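Local coordinates for putative baseplate protein (Unidentified phage, PDB 2FSD) that probably serves as the receptor-binding head of a lactococcal phage, recognising the surface of its Lactococcus lactis host, at residues Ile67-Val72 against Lys131-Ala136; Pro92-Ser97 against Phe135-Pro140. One frame throughout, in Å; residues are numbered along the deposited sequence.

From the N terminus, the chain first reaches Ile-67-Val-72, at the end of strand 59-68. It then makes strand 77-82 and runs on to Pro-92-Ser-97, at the start of strand 94-102. Both segments wait for the last strand, 132-140. Contact 1 closes the loop that began at Ile-67, using the first half of that strand. Contact 2 closes the loop from Pro-92 with the second half. The two loops cross rather than nest, because Pro-92-Ser-97 lies inside the first loop and Pro-140 beyond it. Strand 132-140 thus joins strands 59-68 and 94-102 within one antiparallel barrel, and Phe-135 and Ala-136 belong to both contacts.

Contact 1: residues Ile67-Val72 against Lys131-Ala136; sequences IPVPNV and KTISFA
Ile-133 meets Ile-67 and Val-69 where strand 59-68 runs out beside strand 132-140. Its CG1 lies between the backbone N and the carbonyl carbon (chi1 63°), and this branch passes Ile-67 and ends on Val-69. CB lies near the carbonyl oxygen of Ile-67. CG1 comes closer, with Ile-133 CG1 3.6 Å from Ile-67 O and 3.9 Å from Ile-67 CB. At the tip, Ile-133 CD1 packs on Val-69 CG1 at 3.9 Å. The other branch, CG2, touches the second valine methyl, Val-69 CG2, at 3.7 Å. The Val-69 and Ile-133 side chains cross at about a right angle, and each valine methyl has its own partner.

The backbone carries an antiparallel ladder. Ile-67 and Ile-133 form a hydrogen-bonded pair. Ile-67 N gives an almost straight bond to Ile-133 O (2.9 Å, 178°), and Ile-133 N returns one to Ile-67 O at 2.7 Å. Pro-68 and Thr-132 are the next pair, not hydrogen-bonded to each other, with CG2 of Thr-132 beside the proline ring. One step on, Val-69 N bonds to Lys-131 O at 3.1 Å. There the strands begin to part and water takes over. One water donates to both Val-69 O and Lys-131 O. A second links Val-69 O to Lys-131 N. The lysine amine turns away to Ser-102.

Ile-67, Val-69 and Ile-133 face the interior of the barrel. Val-80 of strand 77-82 packs on Ile-67 and Val-69, and Val-120 of strand 117-121 on Val-69 and Ile-133. Leu-51 of strand 50-56 also packs on Ile-67, and strand 94-102 flanks strand 132-140 on its other edge.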
ATOM      1  N   ILE A  67      -2.235  14.796   1.549  1.00 21.11           N
ATOM      2  CA  ILE A  67      -3.042  15.316   0.457  1.00 21.06           C
ATOM      3  C   ILE A  67      -4.500  15.385   0.906  1.00 21.03           C
ATOM      4  O   ILE A  67      -5.089  14.358   1.217  1.00 20.99           O
ATOM      5  CB  ILE A  67      -2.926  14.457  -0.788  1.00 20.94           C
ATOM      6  CG1 ILE A  67      -1.461  14.408  -1.242  1.00 21.88           C
ATOM      7  CG2 ILE A  67      -3.806  15.036  -1.902  1.00 21.71           C
ATOM      8  CD1 ILE A  67      -1.133  13.222  -2.130  1.00 21.62           C
ATOM      9  N   PRO A  68      -5.085  16.598   0.939  1.00 20.92           N
ATOM     10  CA  PRO A  68      -6.492  16.706   1.302  1.00 20.79           C
ATOM     11  C   PRO A  68      -7.398  16.136   0.210  1.00 20.54           C
ATOM     12  O   PRO A  68      -7.350  16.603  -0.923  1.00 19.72           O
ATOM     13  CB  PRO A  68      -6.703  18.226   1.450  1.00 21.44           C
ATOM     14  CG  PRO A  68      -5.324  18.851   1.405  1.00 20.99           C
ATOM     15  CD  PRO A  68      -4.505  17.914   0.614  1.00 21.07           C
ATOM     16  N   VAL A  69      -8.211  15.134   0.553  1.00 20.60           N
ATOM     17  CA  VAL A  69      -9.164  14.538  -0.401  1.00 20.49           C
ATOM     18  C   VAL A  69     -10.655  14.757  -0.034  1.00 20.52           C
ATOM     19  O   VAL A  69     -10.987  15.056   1.117  1.00 20.27           O
ATOM     20  CB  VAL A  69      -8.876  13.018  -0.616  1.00 20.69           C
ATOM     21  CG1 VAL A  69      -7.541  12.836  -1.384  1.00 20.09           C
ATOM     22  CG2 VAL A  69      -8.852  12.234   0.733  1.00 20.26           C
ATOM     23  N   PRO A  70     -11.560  14.650  -1.033  1.00 21.04           N
ATOM     24  CA  PRO A  70     -13.011  14.654  -0.767  1.00 21.07           C
ATOM     25  C   PRO A  70     -13.495  13.509   0.144  1.00 21.60           C
ATOM     26  O   PRO A  70     -12.871  12.420   0.197  1.00 21.42           O
ATOM     27  CB  PRO A  70     -13.630  14.493  -2.154  1.00 21.12           C
ATOM     28  CG  PRO A  70     -12.553  14.864  -3.133  1.00 21.07           C
ATOM     29  CD  PRO A  70     -11.252  14.583  -2.477  1.00 20.84           C
ATOM     30  N   ASN A  71     -14.595  13.766   0.854  1.00 21.25           N
ATOM     31  CA  ASN A  71     -15.310  12.725   1.583  1.00 21.19           C
ATOM     32  C   ASN A  71     -15.496  11.492   0.716  1.00 20.86           C
ATOM     33  O   ASN A  71     -15.913  11.593  -0.434  1.00 20.51           O
ATOM     34  CB  ASN A  71     -16.702  13.209   1.980  1.00 21.72           C
ATOM     35  CG  ASN A  71     -16.673  14.469   2.805  1.00 21.53           C
ATOM     36  OD1 ASN A  71     -15.689  14.770   3.459  1.00 21.50           O
ATOM     37  ND2 ASN A  71     -17.768  15.214   2.777  1.00 24.50           N
ATOM     38  N   VAL A  72     -15.191  10.331   1.280  1.00 21.14           N
ATOM     39  CA  VAL A  72     -15.326   9.059   0.577  1.00 21.24           C
ATOM     40  C   VAL A  72     -16.199   8.149   1.416  1.00 21.30           C
ATOM     41  O   VAL A  72     -15.879   7.878   2.573  1.00 21.32           O
ATOM     42  CB  VAL A  72     -13.947   8.332   0.384  1.00 21.23           C
ATOM     43  CG1 VAL A  72     -14.043   7.288  -0.727  1.00 21.63           C
ATOM     44  CG2 VAL A  72     -12.822   9.314   0.114  1.00 20.70           C
ATOM     45  N   LYS A 131     -10.346  14.276   5.428  1.00 20.98           N
ATOM     46  CA  LYS A 131      -9.094  13.549   5.581  1.00 20.76           C
ATOM     47  C   LYS A 131      -8.001  14.061   4.631  1.00 20.86           C
ATOM     48  O   LYS A 131      -8.297  14.609   3.564  1.00 20.67           O
ATOM     49  CB  LYS A 131      -9.330  12.048   5.379  1.00 20.79           C
ATOM     50  CG  LYS A 131     -10.416  11.425   6.308  1.00 20.26           C
ATOM     51  CD  LYS A 131     -10.073  11.569   7.778  1.00 18.85           C
ATOM     52  CE  LYS A 131     -11.118  10.979   8.676  1.00 19.88           C
ATOM     53  NZ  LYS A 131     -10.652  10.930  10.112  1.00 19.64           N
ATOM     54  N   THR A 132      -6.743  13.921   5.065  1.00 20.78           N
ATOM     55  CA  THR A 132      -5.576  14.051   4.189  1.00 20.37           C
ATOM     56  C   THR A 132      -5.040  12.644   4.013  1.00 20.11           C
ATOM     57  O   THR A 132      -5.132  11.834   4.938  1.00 20.71           O
ATOM     58  CB  THR A 132      -4.443  14.942   4.796  1.00 20.06           C
ATOM     59  OG1 THR A 132      -4.127  14.487   6.122  1.00 21.57           O
ATOM     60  CG2 THR A 132      -4.837  16.398   4.855  1.00 19.26           C
ATOM     61  N   ILE A 133      -4.479  12.341   2.848  1.00 20.04           N
ATOM     62  CA  ILE A 133      -3.865  11.016   2.624  1.00 19.88           C
ATOM     63  C   ILE A 133      -2.337  11.056   2.407  1.00 19.09           C
ATOM     64  O   ILE A 133      -1.797  11.981   1.801  1.00 18.42           O
ATOM     65  CB  ILE A 133      -4.555  10.231   1.452  1.00 20.12           C
ATOM     66  CG1 ILE A 133      -4.392  10.962   0.114  1.00 20.12           C
ATOM     67  CG2 ILE A 133      -6.032  10.018   1.770  1.00 20.50           C
ATOM     68  CD1 ILE A 133      -4.758  10.125  -1.088  1.00 20.10           C
ATOM     69  N   SER A 134      -1.675  10.035   2.938  1.00 18.74           N
ATOM     70  CA  SER A 134      -0.266   9.787   2.732  1.00 18.64           C
ATOM     71  C   SER A 134      -0.083   8.338   2.279  1.00 18.36           C
ATOM     72  O   SER A 134      -0.776   7.421   2.749  1.00 17.76           O
ATOM     73  CB  SER A 134       0.537  10.033   4.021  1.00 18.72           C
ATOM     74  OG  SER A 134       0.532  11.405   4.407  1.00 18.50           O
ATOM     75  N   PHE A 135       0.849   8.143   1.345  1.00 18.28           N
ATOM     76  CA  PHE A 135       1.157   6.817   0.823  1.00 18.18           C
ATOM     77  C   PHE A 135       2.473   6.836   0.067  1.00 18.10           C
ATOM     78  O   PHE A 135       2.992   7.898  -0.274  1.00 17.54           O
ATOM     79  CB  PHE A 135       0.042   6.316  -0.103  1.00 17.93           C
ATOM     80  CG  PHE A 135      -0.067   7.088  -1.394  1.00 17.98           C
ATOM     81  CD1 PHE A 135       0.612   6.659  -2.535  1.00 18.80           C
ATOM     82  CD2 PHE A 135      -0.836   8.239  -1.467  1.00 17.17           C
ATOM     83  CE1 PHE A 135       0.526   7.372  -3.726  1.00 19.14           C
ATOM     84  CE2 PHE A 135      -0.929   8.956  -2.647  1.00 17.41           C
ATOM     85  CZ  PHE A 135      -0.249   8.530  -3.779  1.00 18.22           C
ATOM     86  N   ALA A 136       2.990   5.641  -0.205  1.00 18.03           N
ATOM     87  CA  ALA A 136       4.109   5.471  -1.118  1.00 18.39           C
ATOM     88  C   ALA A 136       3.991   4.124  -1.839  1.00 18.46           C
ATOM     89  O   ALA A 136       3.655   3.089  -1.241  1.00 18.97           O
ATOM     90  CB  ALA A 136       5.440   5.591  -0.383  1.00 18.31           C
TER
HETATM   91  O   HOH W   1     -11.647  12.949   3.033  1.00 20.41           O
HETATM   92  O   HOH W   2     -10.034  16.812   3.077  1.00 25.59           O

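Contact 2: residues Pro92-Ser97 against Phe135-Pro140; sequences PQFDSS and FALSAP
Phe-94 and Leu-137 share the same first torsion. Each CG stands between its own backbone N and carbonyl carbon (chi1 56° for Phe-94, 58° for Leu-137), and the two side chains meet between the strands. The ring approaches obliquely. Its CE1 lies 3.9 Å from Leu-137 CD2, and its CZ is 4.0 Å from Leu-137 CD1. Two residues along, Phe-94 CE2 touches Ala-139 CB at 3.6 Å. The same methyl meets the proline ring at the segment's start, with Ala-139 CB 3.9 Å from Pro-92 CG.

No direct hydrogen bond links the segments. The axes of strands 94-97 and 135-140 come no closer than 7.9 Å and run roughly antiparallel, at 144°. Strand 132-140 still pairs with strand 94-102 near Thr-132 and Ser-134; here the two have splayed apart. A water bridges the segments. Ser-96 OG donates to it at 2.7 Å, and the water donates to Ala-136 O at 3.1 Å. It also reaches Ser-97 O, though that distance is short enough to be doubtful.

The second subunit takes up the edge of strand 132-140. Leu-137 and Ser-138 pair in an antiparallel ladder with a strand of that chain. Separately, the Phe-94 ring stacks on Phe-94 of the second subunit. Between the two segments, therefore, cohesion rests on apolar side chains and one bridging water. The backbone pairing that continues the sheet at this edge comes from the neighbouring copy.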
ATOM      1  N   PRO A  92       1.509   0.430 -14.398  1.00 28.04           N
ATOM      2  CA  PRO A  92       0.900  -0.740 -13.763  1.00 27.77           C
ATOM      3  C   PRO A  92      -0.439  -0.457 -13.067  1.00 27.34           C
ATOM      4  O   PRO A  92      -0.802   0.706 -12.852  1.00 27.38           O
ATOM      5  CB  PRO A  92       1.969  -1.174 -12.738  1.00 27.54           C
ATOM      6  CG  PRO A  92       2.713   0.058 -12.404  1.00 27.35           C
ATOM      7  CD  PRO A  92       2.644   0.961 -13.609  1.00 27.86           C
ATOM      8  N   GLN A  93      -1.155  -1.523 -12.717  1.00 26.91           N
ATOM      9  CA  GLN A  93      -2.375  -1.415 -11.923  1.00 26.71           C
ATOM     10  C   GLN A  93      -2.279  -2.259 -10.666  1.00 26.40           C
ATOM     11  O   GLN A  93      -2.023  -3.468 -10.743  1.00 26.65           O
ATOM     12  CB  GLN A  93      -3.614  -1.865 -12.715  1.00 27.12           C
ATOM     13  CG  GLN A  93      -4.853  -2.249 -11.828  1.00 27.85           C
ATOM     14  CD  GLN A  93      -5.661  -1.042 -11.345  1.00 29.43           C
ATOM     15  OE1 GLN A  93      -6.303  -0.376 -12.148  1.00 30.37           O
ATOM     16  NE2 GLN A  93      -5.646  -0.772 -10.031  1.00 29.65           N
ATOM     17  N   PHE A  94      -2.534  -1.631  -9.517  1.00 25.31           N
ATOM     18  CA  PHE A  94      -2.730  -2.365  -8.271  1.00 24.71           C
ATOM     19  C   PHE A  94      -3.336  -1.460  -7.206  1.00 24.13           C
ATOM     20  O   PHE A  94      -3.234  -0.233  -7.293  1.00 23.52           O
ATOM     21  CB  PHE A  94      -1.412  -2.997  -7.773  1.00 24.43           C
ATOM     22  CG  PHE A  94      -0.290  -2.018  -7.588  1.00 24.19           C
ATOM     23  CD1 PHE A  94      -0.141  -1.333  -6.383  1.00 23.79           C
ATOM     24  CD2 PHE A  94       0.629  -1.793  -8.608  1.00 23.21           C
ATOM     25  CE1 PHE A  94       0.903  -0.430  -6.200  1.00 24.13           C
ATOM     26  CE2 PHE A  94       1.668  -0.886  -8.435  1.00 23.91           C
ATOM     27  CZ  PHE A  94       1.810  -0.206  -7.227  1.00 23.59           C
ATOM     28  N   ASP A  95      -3.994  -2.075  -6.227  1.00 23.55           N
ATOM     29  CA  ASP A  95      -4.467  -1.372  -5.050  1.00 23.44           C
ATOM     30  C   ASP A  95      -3.503  -1.664  -3.892  1.00 23.17           C
ATOM     31  O   ASP A  95      -3.124  -2.811  -3.661  1.00 23.13           O
ATOM     32  CB  ASP A  95      -5.890  -1.799  -4.678  1.00 23.50           C
ATOM     33  CG  ASP A  95      -6.957  -1.302  -5.667  1.00 24.08           C
ATOM     34  OD1 ASP A  95      -6.668  -0.478  -6.566  1.00 25.80           O
ATOM     35  OD2 ASP A  95      -8.110  -1.748  -5.537  1.00 22.64           O
ATOM     36  N   SER A  96      -3.091  -0.612  -3.190  1.00 22.99           N
ATOM     37  CA  SER A  96      -2.282  -0.753  -1.977  1.00 22.71           C
ATOM     38  C   SER A  96      -2.887   0.052  -0.826  1.00 22.68           C
ATOM     39  O   SER A  96      -3.959   0.639  -0.970  1.00 22.98           O
ATOM     40  CB  SER A  96      -0.815  -0.374  -2.235  1.00 22.26           C
ATOM     41  OG  SER A  96      -0.631   0.928  -2.761  1.00 20.15           O
ATOM     42  N   SER A  97      -2.228   0.015   0.325  1.00 22.85           N
ATOM     43  CA  SER A  97      -2.637   0.764   1.502  1.00 22.81           C
ATOM     44  C   SER A  97      -1.991   2.137   1.571  1.00 22.89           C
ATOM     45  O   SER A  97      -0.869   2.353   1.097  1.00 22.57           O
ATOM     46  CB  SER A  97      -2.247   0.006   2.766  1.00 23.01           C
ATOM     47  OG  SER A  97      -2.863  -1.256   2.818  1.00 23.22           O
ATOM     48  N   PHE A 135       0.849   8.143   1.345  1.00 18.28           N
ATOM     49  CA  PHE A 135       1.157   6.817   0.823  1.00 18.18           C
ATOM     50  C   PHE A 135       2.473   6.836   0.067  1.00 18.10           C
ATOM     51  O   PHE A 135       2.992   7.898  -0.274  1.00 17.54           O
ATOM     52  CB  PHE A 135       0.042   6.316  -0.103  1.00 17.93           C
ATOM     53  CG  PHE A 135      -0.067   7.088  -1.394  1.00 17.98           C
ATOM     54  CD1 PHE A 135       0.612   6.659  -2.535  1.00 18.80           C
ATOM     55  CD2 PHE A 135      -0.836   8.239  -1.467  1.00 17.17           C
ATOM     56  CE1 PHE A 135       0.526   7.372  -3.726  1.00 19.14           C
ATOM     57  CE2 PHE A 135      -0.929   8.956  -2.647  1.00 17.41           C
ATOM     58  CZ  PHE A 135      -0.249   8.530  -3.779  1.00 18.22           C
ATOM     59  N   ALA A 136       2.990   5.641  -0.205  1.00 18.03           N
ATOM     60  CA  ALA A 136       4.109   5.471  -1.118  1.00 18.39           C
ATOM     61  C   ALA A 136       3.991   4.124  -1.839  1.00 18.46           C
ATOM     62  O   ALA A 136       3.655   3.089  -1.241  1.00 18.97           O
ATOM     63  CB  ALA A 136       5.440   5.591  -0.383  1.00 18.31           C
ATOM     64  N   LEU A 137       4.244   4.139  -3.132  1.00 18.31           N
ATOM     65  CA  LEU A 137       4.186   2.910  -3.899  1.00 18.76           C
ATOM     66  C   LEU A 137       5.173   2.926  -5.053  1.00 18.53           C
ATOM     67  O   LEU A 137       5.712   3.972  -5.411  1.00 18.01           O
ATOM     68  CB  LEU A 137       2.758   2.633  -4.384  1.00 18.50           C
ATOM     69  CG  LEU A 137       2.041   3.668  -5.249  1.00 18.63           C
ATOM     70  CD1 LEU A 137       2.555   3.694  -6.703  1.00 18.32           C
ATOM     71  CD2 LEU A 137       0.553   3.374  -5.217  1.00 19.03           C
ATOM     72  N   SER A 138       5.422   1.738  -5.593  1.00 19.05           N
ATOM     73  CA  SER A 138       6.290   1.579  -6.747  1.00 19.65           C
ATOM     74  C   SER A 138       6.116   0.197  -7.392  1.00 19.93           C
ATOM     75  O   SER A 138       5.809  -0.782  -6.720  1.00 18.99           O
ATOM     76  CB  SER A 138       7.754   1.808  -6.367  1.00 19.48           C
ATOM     77  OG  SER A 138       8.240   0.786  -5.530  1.00 18.87           O
ATOM     78  N   ALA A 139       6.280   0.157  -8.709  1.00 20.68           N
ATOM     79  CA  ALA A 139       6.336  -1.090  -9.456  1.00 21.35           C
ATOM     80  C   ALA A 139       7.064  -0.870 -10.782  1.00 22.15           C
ATOM     81  O   ALA A 139       7.166   0.266 -11.267  1.00 21.80           O
ATOM     82  CB  ALA A 139       4.953  -1.627  -9.698  1.00 21.40           C
ATOM     83  N   PRO A 140       7.584  -1.959 -11.377  1.00 23.37           N
ATOM     84  CA  PRO A 140       8.136  -1.836 -12.725  1.00 24.17           C
ATOM     85  C   PRO A 140       7.080  -1.399 -13.746  1.00 24.93           C
ATOM     86  O   PRO A 140       5.899  -1.730 -13.609  1.00 25.13           O
ATOM     87  CB  PRO A 140       8.649  -3.259 -13.039  1.00 24.62           C
ATOM     88  CG  PRO A 140       8.008  -4.170 -12.022  1.00 24.09           C
ATOM     89  CD  PRO A 140       7.690  -3.330 -10.833  1.00 23.32           C
TER
HETATM   90  O   HOH W   3       0.612   2.445  -0.968  1.00 19.27           O